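Local coordinates for protein endopolygalacturonase (Chondrostereum purpureum, PDB 1K5C) that probably hydrolyses the alpha-1,4 linkages between galacturonosyl units within polygalacturonan chains, at residues V20-F25 against V43-D48; Y223-K228 against Y254-S259. All coordinates share one frame; numbering follows the deposited sequence.

In the fold
Both contacts join parallel strands of successive coils in the same beta-helix, at places whose centres lie 39 Å apart on opposite sides of the chain's centre. Contact 1 belongs to the N-terminal end, is partly buried and loses its strand pairing after three bridges; one of its faces packs with aliphatic side chains and Met-45, while threonines, an asparagine and a water occupy the other. Contact 2 is buried almost throughout, in the long parallel sheet that carries the galacturonate-binding Arg-226 and Lys-228. It too has an aliphatic face turned into the helix, but its other face presents tyrosines, Arg-226 and Lys-228. They share no strand and do not touch.

Contact 1. Residues V20-F25 against V43-D48; sequences VTLNGF and VTMAGD
Val-20 to Leu-22 pair in register with Val-43 to Met-45 as two short parallel strands, their axes 4.6 Å apart at closest and twisted by 26°. Three backbone bonds, all nearly straight at hydrogen, zip them together: Thr-44 N to Val-20 O, Leu-22 N to Thr-44 O, and Ala-46 N to Leu-22 O at 2.8 Å. Beyond these, both chains leave the strand form. Gly-24 and Gly-47 close up to 3.7 Å between CA atoms, with no side chain on either, and only a weak bond follows, from Phe-25 N to Asp-48 O at 3.2 Å. The Asp-48 side chain points away, its OD1 held by Ile-76 N and His-75 ND1.

On the buried face the packing is apolar. Val-20 CB lies against the CG2 methyl of Val-43 at 4.1 Å. One step on, Leu-22 and Met-45 run side by side, pointing the same way, with the leucine CD2 branch touching Met-45 CG at 4.0 Å. Phe-70 of the next coil lies against both Val-43 and Met-45, and Leu-35 touches Leu-22.

The other face is more polar. Thr-44 turns its hydroxyl back beside its own N (chi1 -57°), on the side where that N meets Val-20 O; a water spans the gap, donating to Val-20 O and lying 2.7 Å from Thr-44 OG1. The methyl of Ala-46 is met from two residues, by Thr-21 CG2 at 3.8 Å and by the amide oxygen of Asn-23. With strand 4-5 beside 19-22 and strand 68-71 beside 42-45, this is the ladder of stacked rungs that builds the first coils of a right-handed parallel beta-helix.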
ATOM      1  N   VAL A  20     -13.882  24.070   1.746  1.00 13.40           N
ATOM      2  CA  VAL A  20     -14.260  23.466   3.019  1.00 13.53           C
ATOM      3  C   VAL A  20     -13.047  23.537   3.958  1.00 12.90           C
ATOM      4  O   VAL A  20     -11.938  23.202   3.492  1.00 13.96           O
ATOM      5  CB  VAL A  20     -14.688  22.006   2.818  1.00 13.70           C
ATOM      6  CG1 VAL A  20     -14.962  21.283   4.149  1.00 15.27           C
ATOM      7  CG2 VAL A  20     -15.951  21.963   1.949  1.00 15.89           C
ATOM      8  N   THR A  21     -13.241  23.945   5.187  1.00 12.69           N
ATOM      9  CA  THR A  21     -12.200  23.879   6.185  1.00 13.25           C
ATOM     10  C   THR A  21     -12.525  22.773   7.167  1.00 12.85           C
ATOM     11  O   THR A  21     -13.609  22.776   7.732  1.00 15.13           O
ATOM     12  CB  THR A  21     -12.094  25.219   6.946  1.00 15.36           C
ATOM     13  OG1 THR A  21     -11.833  26.249   5.975  1.00 17.05           O
ATOM     14  CG2 THR A  21     -10.926  25.176   7.917  1.00 17.68           C
ATOM     15  N   LEU A  22     -11.590  21.852   7.320  1.00 13.47           N
ATOM     16  CA  LEU A  22     -11.773  20.726   8.235  1.00 14.07           C
ATOM     17  C   LEU A  22     -10.981  21.097   9.490  1.00 14.47           C
ATOM     18  O   LEU A  22      -9.742  21.024   9.496  1.00 14.87           O
ATOM     19  CB  LEU A  22     -11.312  19.442   7.504  1.00 16.58           C
ATOM     20  CG  LEU A  22     -11.372  18.169   8.318  1.00 16.18           C
ATOM     21  CD1 LEU A  22     -12.784  17.880   8.751  1.00 17.55           C
ATOM     22  CD2 LEU A  22     -10.831  17.088   7.325  1.00 19.25           C
ATOM     23  N   ASN A  23     -11.692  21.525  10.540  1.00 14.75           N
ATOM     24  CA  ASN A  23     -11.022  21.853  11.794  1.00 14.73           C
ATOM     25  C   ASN A  23     -10.601  20.565  12.543  1.00 14.55           C
ATOM     26  O   ASN A  23     -10.984  19.454  12.197  1.00 16.40           O
ATOM     27  CB  ASN A  23     -11.906  22.738  12.658  1.00 16.79           C
ATOM     28  CG  ASN A  23     -11.901  24.206  12.311  1.00 17.38           C
ATOM     29  OD1 ASN A  23     -11.329  24.566  11.324  1.00 18.52           O
ATOM     30  ND2 ASN A  23     -12.484  25.074  13.169  1.00 20.85           N
ATOM     31  N   GLY A  24      -9.764  20.772  13.547  1.00 15.27           N
ATOM     32  CA  GLY A  24      -9.362  19.648  14.463  1.00 15.97           C
ATOM     33  C   GLY A  24     -10.474  19.420  15.492  1.00 13.25           C
ATOM     34  O   GLY A  24     -11.155  20.323  15.963  1.00 14.65           O
ATOM     35  N   PHE A  25     -10.677  18.121  15.795  1.00 12.13           N
ATOM     36  CA  PHE A  25     -11.664  17.668  16.785  1.00 11.54           C
ATOM     37  C   PHE A  25     -11.445  16.188  17.001  1.00 11.43           C
ATOM     38  O   PHE A  25     -10.641  15.543  16.312  1.00 11.76           O
ATOM     39  CB  PHE A  25     -13.131  17.965  16.368  1.00 12.71           C
ATOM     40  CG  PHE A  25     -13.558  17.437  15.029  1.00 13.06           C
ATOM     41  CD1 PHE A  25     -14.174  16.177  14.894  1.00 15.30           C
ATOM     42  CD2 PHE A  25     -13.391  18.208  13.898  1.00 14.72           C
ATOM     43  CE1 PHE A  25     -14.604  15.735  13.654  1.00 17.43           C
ATOM     44  CE2 PHE A  25     -13.786  17.777  12.640  1.00 16.01           C
ATOM     45  CZ  PHE A  25     -14.392  16.540  12.531  1.00 16.92           C
ATOM     46  N   VAL A  43     -10.647  21.027   0.075  1.00 11.94           N
ATOM     47  CA  VAL A  43     -10.847  20.722   1.497  1.00 11.81           C
ATOM     48  C   VAL A  43      -9.503  20.929   2.148  1.00 12.00           C
ATOM     49  O   VAL A  43      -8.522  20.263   1.784  1.00 12.32           O
ATOM     50  CB  VAL A  43     -11.306  19.291   1.663  1.00 12.92           C
ATOM     51  CG1 VAL A  43     -11.474  18.953   3.162  1.00 14.56           C
ATOM     52  CG2 VAL A  43     -12.603  19.021   0.869  1.00 13.94           C
ATOM     53  N   THR A  44      -9.413  21.875   3.104  1.00 12.55           N
ATOM     54  CA  THR A  44      -8.180  22.208   3.766  1.00 12.67           C
ATOM     55  C   THR A  44      -8.260  21.845   5.223  1.00 12.45           C
ATOM     56  O   THR A  44      -9.198  22.288   5.917  1.00 13.30           O
ATOM     57  CB  THR A  44      -7.881  23.731   3.648  1.00 13.42           C
ATOM     58  OG1 THR A  44      -7.857  24.088   2.238  1.00 14.40           O
ATOM     59  CG2 THR A  44      -6.542  24.118   4.266  1.00 14.65           C
ATOM     60  N   MET A  45      -7.309  21.047   5.707  1.00 12.36           N
ATOM     61  CA  MET A  45      -7.254  20.731   7.120  1.00 12.37           C
ATOM     62  C   MET A  45      -6.624  21.857   7.916  1.00 12.70           C
ATOM     63  O   MET A  45      -5.561  22.382   7.526  1.00 13.72           O
ATOM     64  CB  MET A  45      -6.386  19.488   7.380  1.00 15.12           C
ATOM     65  CG  MET A  45      -6.968  18.216   7.022  1.00 18.54           C
ATOM     66  SD  MET A  45      -6.044  16.797   7.572  1.00 16.21           S
ATOM     67  CE  MET A  45      -6.618  16.293   9.212  1.00 16.74           C
ATOM     68  N   ALA A  46      -7.264  22.200   9.026  1.00 13.41           N
ATOM     69  CA  ALA A  46      -6.788  23.302   9.895  1.00 13.64           C
ATOM     70  C   ALA A  46      -6.480  22.794  11.286  1.00 12.73           C
ATOM     71  O   ALA A  46      -6.095  23.618  12.145  1.00 15.80           O
ATOM     72  CB  ALA A  46      -7.835  24.415   9.968  1.00 16.29           C
ATOM     73  N   GLY A  47      -6.626  21.510  11.554  1.00 12.20           N
ATOM     74  CA  GLY A  47      -6.274  20.916  12.849  1.00 12.20           C
ATOM     75  C   GLY A  47      -6.180  19.403  12.689  1.00 11.52           C
ATOM     76  O   GLY A  47      -6.436  18.864  11.621  1.00 12.45           O
ATOM     77  N   ASP A  48      -5.744  18.772  13.788  1.00 11.29           N
ATOM     78  CA  ASP A  48      -5.614  17.315  13.806  1.00 11.20           C
ATOM     79  C   ASP A  48      -6.943  16.682  14.238  1.00 10.86           C
ATOM     80  O   ASP A  48      -7.679  17.230  15.089  1.00 11.81           O
ATOM     81  CB  ASP A  48      -4.535  16.926  14.801  1.00 11.58           C
ATOM     82  CG  ASP A  48      -3.138  17.439  14.454  1.00 11.57           C
ATOM     83  OD1 ASP A  48      -2.878  17.758  13.268  1.00 12.06           O
ATOM     84  OD2 ASP A  48      -2.302  17.451  15.394  1.00 13.03           O
TER
HETATM   85  O   HOH W   1     -10.367  25.009   1.614  1.00 15.83           O

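Contact 2. Residues Y223-K228 against Y254-S259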
ATOM      1  N   TYR A 223      10.744  -7.715   3.153  1.00 11.49           N
ATOM      2  CA  TYR A 223      10.897  -8.012   1.734  1.00 11.41           C
ATOM      3  C   TYR A 223      11.191  -6.691   1.042  1.00 10.92           C
ATOM      4  O   TYR A 223      10.821  -5.632   1.545  1.00 11.58           O
ATOM      5  CB  TYR A 223       9.602  -8.579   1.082  1.00 12.04           C
ATOM      6  CG  TYR A 223       8.950  -9.700   1.880  1.00 12.26           C
ATOM      7  CD1 TYR A 223       9.154 -11.028   1.608  1.00 16.24           C
ATOM      8  CD2 TYR A 223       8.080  -9.412   2.912  1.00 13.49           C
ATOM      9  CE1 TYR A 223       8.515 -12.030   2.379  1.00 16.61           C
ATOM     10  CE2 TYR A 223       7.460 -10.366   3.684  1.00 14.92           C
ATOM     11  CZ  TYR A 223       7.702 -11.686   3.403  1.00 16.08           C
ATOM     12  OH  TYR A 223       7.056 -12.670   4.124  1.00 21.15           O
ATOM     13  N   GLY A 224      11.850  -6.777  -0.116  1.00 11.33           N
ATOM     14  CA  GLY A 224      12.033  -5.591  -0.926  1.00 11.14           C
ATOM     15  C   GLY A 224      10.791  -5.321  -1.819  1.00 10.46           C
ATOM     16  O   GLY A 224      10.054  -4.367  -1.598  1.00 11.12           O
ATOM     17  N   VAL A 225      10.626  -6.199  -2.813  1.00 10.98           N
ATOM     18  CA  VAL A 225       9.424  -6.182  -3.635  1.00 11.45           C
ATOM     19  C   VAL A 225       8.828  -7.582  -3.638  1.00 10.91           C
ATOM     20  O   VAL A 225       9.546  -8.603  -3.645  1.00 11.71           O
ATOM     21  CB  VAL A 225       9.618  -5.578  -5.057  1.00 12.47           C
ATOM     22  CG1 VAL A 225      10.169  -4.142  -4.985  1.00 12.84           C
ATOM     23  CG2 VAL A 225      10.555  -6.462  -5.832  1.00 14.32           C
ATOM     24  N   ARG A 226       7.497  -7.626  -3.689  1.00 11.53           N
ATOM     25  CA  ARG A 226       6.776  -8.865  -3.776  1.00 12.13           C
ATOM     26  C   ARG A 226       5.641  -8.795  -4.772  1.00 11.21           C
ATOM     27  O   ARG A 226       4.958  -7.776  -4.876  1.00 10.91           O
ATOM     28  CB  ARG A 226       6.061  -9.255  -2.470  1.00 17.08           C
ATOM     29  CG  ARG A 226       7.020  -9.939  -1.500  1.00 20.28           C
ATOM     30  CD  ARG A 226       6.030 -10.198  -0.312  0.52 21.98           C
ATOM     31  NE  ARG A 226       5.377 -11.488  -0.098  0.52 16.41           N
ATOM     32  CZ  ARG A 226       4.827 -11.883   1.053  0.52 12.60           C
ATOM     33  NH1 ARG A 226       4.814 -11.054   2.069  0.52 18.45           N
ATOM     34  NH2 ARG A 226       4.261 -13.074   1.186  0.52 27.01           N
ATOM     35  N   ILE A 227       5.425  -9.916  -5.455  1.00 11.93           N
ATOM     36  CA  ILE A 227       4.162 -10.126  -6.191  1.00 12.43           C
ATOM     37  C   ILE A 227       3.627 -11.451  -5.632  1.00 12.86           C
ATOM     38  O   ILE A 227       4.318 -12.468  -5.741  1.00 16.93           O
ATOM     39  CB  ILE A 227       4.339 -10.169  -7.722  1.00 12.61           C
ATOM     40  CG1 ILE A 227       5.091  -8.930  -8.208  1.00 12.89           C
ATOM     41  CG2 ILE A 227       2.974 -10.339  -8.419  1.00 13.74           C
ATOM     42  CD1 ILE A 227       5.319  -8.931  -9.731  1.00 13.61           C
ATOM     43  N   LYS A 228       2.475 -11.388  -5.011  1.00 11.64           N
ATOM     44  CA  LYS A 228       1.875 -12.542  -4.316  1.00 12.42           C
ATOM     45  C   LYS A 228       0.493 -12.804  -4.891  1.00 11.23           C
ATOM     46  O   LYS A 228      -0.346 -11.924  -4.935  1.00 12.72           O
ATOM     47  CB  LYS A 228       1.826 -12.392  -2.775  1.00 15.04           C
ATOM     48  CG  LYS A 228       1.733 -10.997  -2.241  1.00 15.48           C
ATOM     49  CD  LYS A 228       1.624 -10.917  -0.743  1.00 14.06           C
ATOM     50  CE  LYS A 228       1.714  -9.404  -0.416  1.00 16.95           C
ATOM     51  NZ  LYS A 228       1.024  -9.104   0.799  1.00 19.82           N
ATOM     52  N   TYR A 254      13.306 -11.780   1.891  1.00 11.90           N
ATOM     53  CA  TYR A 254      13.555 -11.899   0.458  1.00 11.69           C
ATOM     54  C   TYR A 254      13.744 -10.531  -0.175  1.00 11.58           C
ATOM     55  O   TYR A 254      12.892  -9.649  -0.015  1.00 11.72           O
ATOM     56  CB  TYR A 254      12.396 -12.539  -0.311  1.00 12.93           C
ATOM     57  CG  TYR A 254      12.143 -14.002  -0.039  1.00 12.41           C
ATOM     58  CD1 TYR A 254      12.760 -14.960  -0.870  1.00 13.05           C
ATOM     59  CD2 TYR A 254      11.294 -14.439   0.943  1.00 13.97           C
ATOM     60  CE1 TYR A 254      12.544 -16.331  -0.657  1.00 15.13           C
ATOM     61  CE2 TYR A 254      11.047 -15.827   1.137  1.00 15.49           C
ATOM     62  CZ  TYR A 254      11.696 -16.723   0.303  1.00 15.28           C
ATOM     63  OH  TYR A 254      11.461 -18.093   0.501  1.00 19.44           O
ATOM     64  N   GLY A 255      14.825 -10.356  -0.967  1.00 11.35           N
ATOM     65  CA  GLY A 255      14.914  -9.139  -1.751  1.00 11.70           C
ATOM     66  C   GLY A 255      13.771  -8.989  -2.729  1.00 11.04           C
ATOM     67  O   GLY A 255      13.112  -7.934  -2.781  1.00 11.02           O
ATOM     68  N   VAL A 256      13.544 -10.061  -3.505  1.00 11.25           N
ATOM     69  CA  VAL A 256      12.430 -10.183  -4.415  1.00 11.28           C
ATOM     70  C   VAL A 256      11.782 -11.521  -4.163  1.00 11.06           C
ATOM     71  O   VAL A 256      12.453 -12.546  -4.179  1.00 11.53           O
ATOM     72  CB  VAL A 256      12.893 -10.125  -5.909  1.00 11.17           C
ATOM     73  CG1 VAL A 256      11.740 -10.337  -6.879  1.00 12.34           C
ATOM     74  CG2 VAL A 256      13.678  -8.842  -6.220  1.00 12.16           C
ATOM     75  N   LEU A 257      10.422 -11.524  -3.962  1.00 11.44           N
ATOM     76  CA  LEU A 257       9.673 -12.766  -3.905  1.00 11.67           C
ATOM     77  C   LEU A 257       8.446 -12.613  -4.803  1.00 11.25           C
ATOM     78  O   LEU A 257       7.582 -11.788  -4.558  1.00 12.05           O
ATOM     79  CB  LEU A 257       9.254 -13.152  -2.476  1.00 12.08           C
ATOM     80  CG  LEU A 257       8.377 -14.432  -2.365  1.00 13.05           C
ATOM     81  CD1 LEU A 257       9.125 -15.670  -2.839  1.00 13.20           C
ATOM     82  CD2 LEU A 257       7.890 -14.617  -0.940  1.00 14.33           C
ATOM     83  N   ILE A 258       8.447 -13.397  -5.893  1.00 11.23           N
ATOM     84  CA  ILE A 258       7.344 -13.426  -6.864  1.00 11.29           C
ATOM     85  C   ILE A 258       6.783 -14.822  -6.743  1.00 10.81           C
ATOM     86  O   ILE A 258       7.504 -15.771  -7.074  1.00 11.75           O
ATOM     87  CB  ILE A 258       7.833 -13.042  -8.249  1.00 12.52           C
ATOM     88  CG1 ILE A 258       8.177 -11.492  -8.208  1.00 13.96           C
ATOM     89  CG2 ILE A 258       6.771 -13.330  -9.307  1.00 12.61           C
ATOM     90  CD1 ILE A 258       8.964 -11.026  -9.400  1.00 16.53           C
ATOM     91  N   SER A 259       5.554 -14.957  -6.238  1.00 10.68           N
ATOM     92  CA  SER A 259       5.078 -16.276  -5.871  1.00 10.80           C
ATOM     93  C   SER A 259       3.578 -16.426  -6.035  1.00 10.77           C
ATOM     94  O   SER A 259       2.791 -15.563  -5.681  1.00 11.68           O
ATOM     95  CB  SER A 259       5.431 -16.550  -4.406  1.00 13.07           C
ATOM     96  OG  SER A 259       4.803 -17.777  -3.979  1.00 14.29           O
TER
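Tyr-223 to Lys-228 and Tyr-254 to Ser-259 are neighbouring rungs of the parallel beta-helix, in the sheet that carries the substrate-binding cleft; Arg-226 and Lys-228 both bind galacturonate in ligand-bound crystals of this enzyme. The strands run only 7° from parallel. Each chain turns a corner at its glycine, and there Gly-224 N bonds to Tyr-254 O at 3.1 Å and more weakly to Gly-255 O, which also accepts Val-225 N. The regular ladder then continues with Leu-257 N to Val-225 O, Ile-227 N to Leu-257 O, and Ser-259 N to Ile-227 O, the shortest at 2.8 Å.

Toward the inside of the helix, Ile-227 and Ile-258 lie side by side in matching conformations, CG1 against CG1 at 4.0 Å, with Phe-275 against both. Val-225 and Val-256 touch through their CG2 methyls, 3.9 Å apart, although their rotamers differ.

On the cleft side the two tyrosine rings lie edge to edge in nearly parallel planes, not stacked: Tyr-223 CE1 reaches Tyr-254 CD2 at 3.9 Å. Leu-257, with CG trans to its N (chi1 177°), lays CD1 over the centre of the Tyr-254 ring, while its CB meets Arg-226 CG at 4.0 Å. Lys-228 NZ makes a salt bridge to Asp-174, and the Tyr-223 side chain comes within about 4 Å of His-195, another galacturonate-binding residue.

Arg-226 is modelled in two conformers. In the one described, CD lies over one face of the Tyr-223 ring, toward its rim; the kink that follows (chi3 98°) turns the guanidinium between two neighbours, with Tyr-223 CE1 off-centre on one face and Lys-228 CD 3.7 Å above the plane on the opposite one, over the centre.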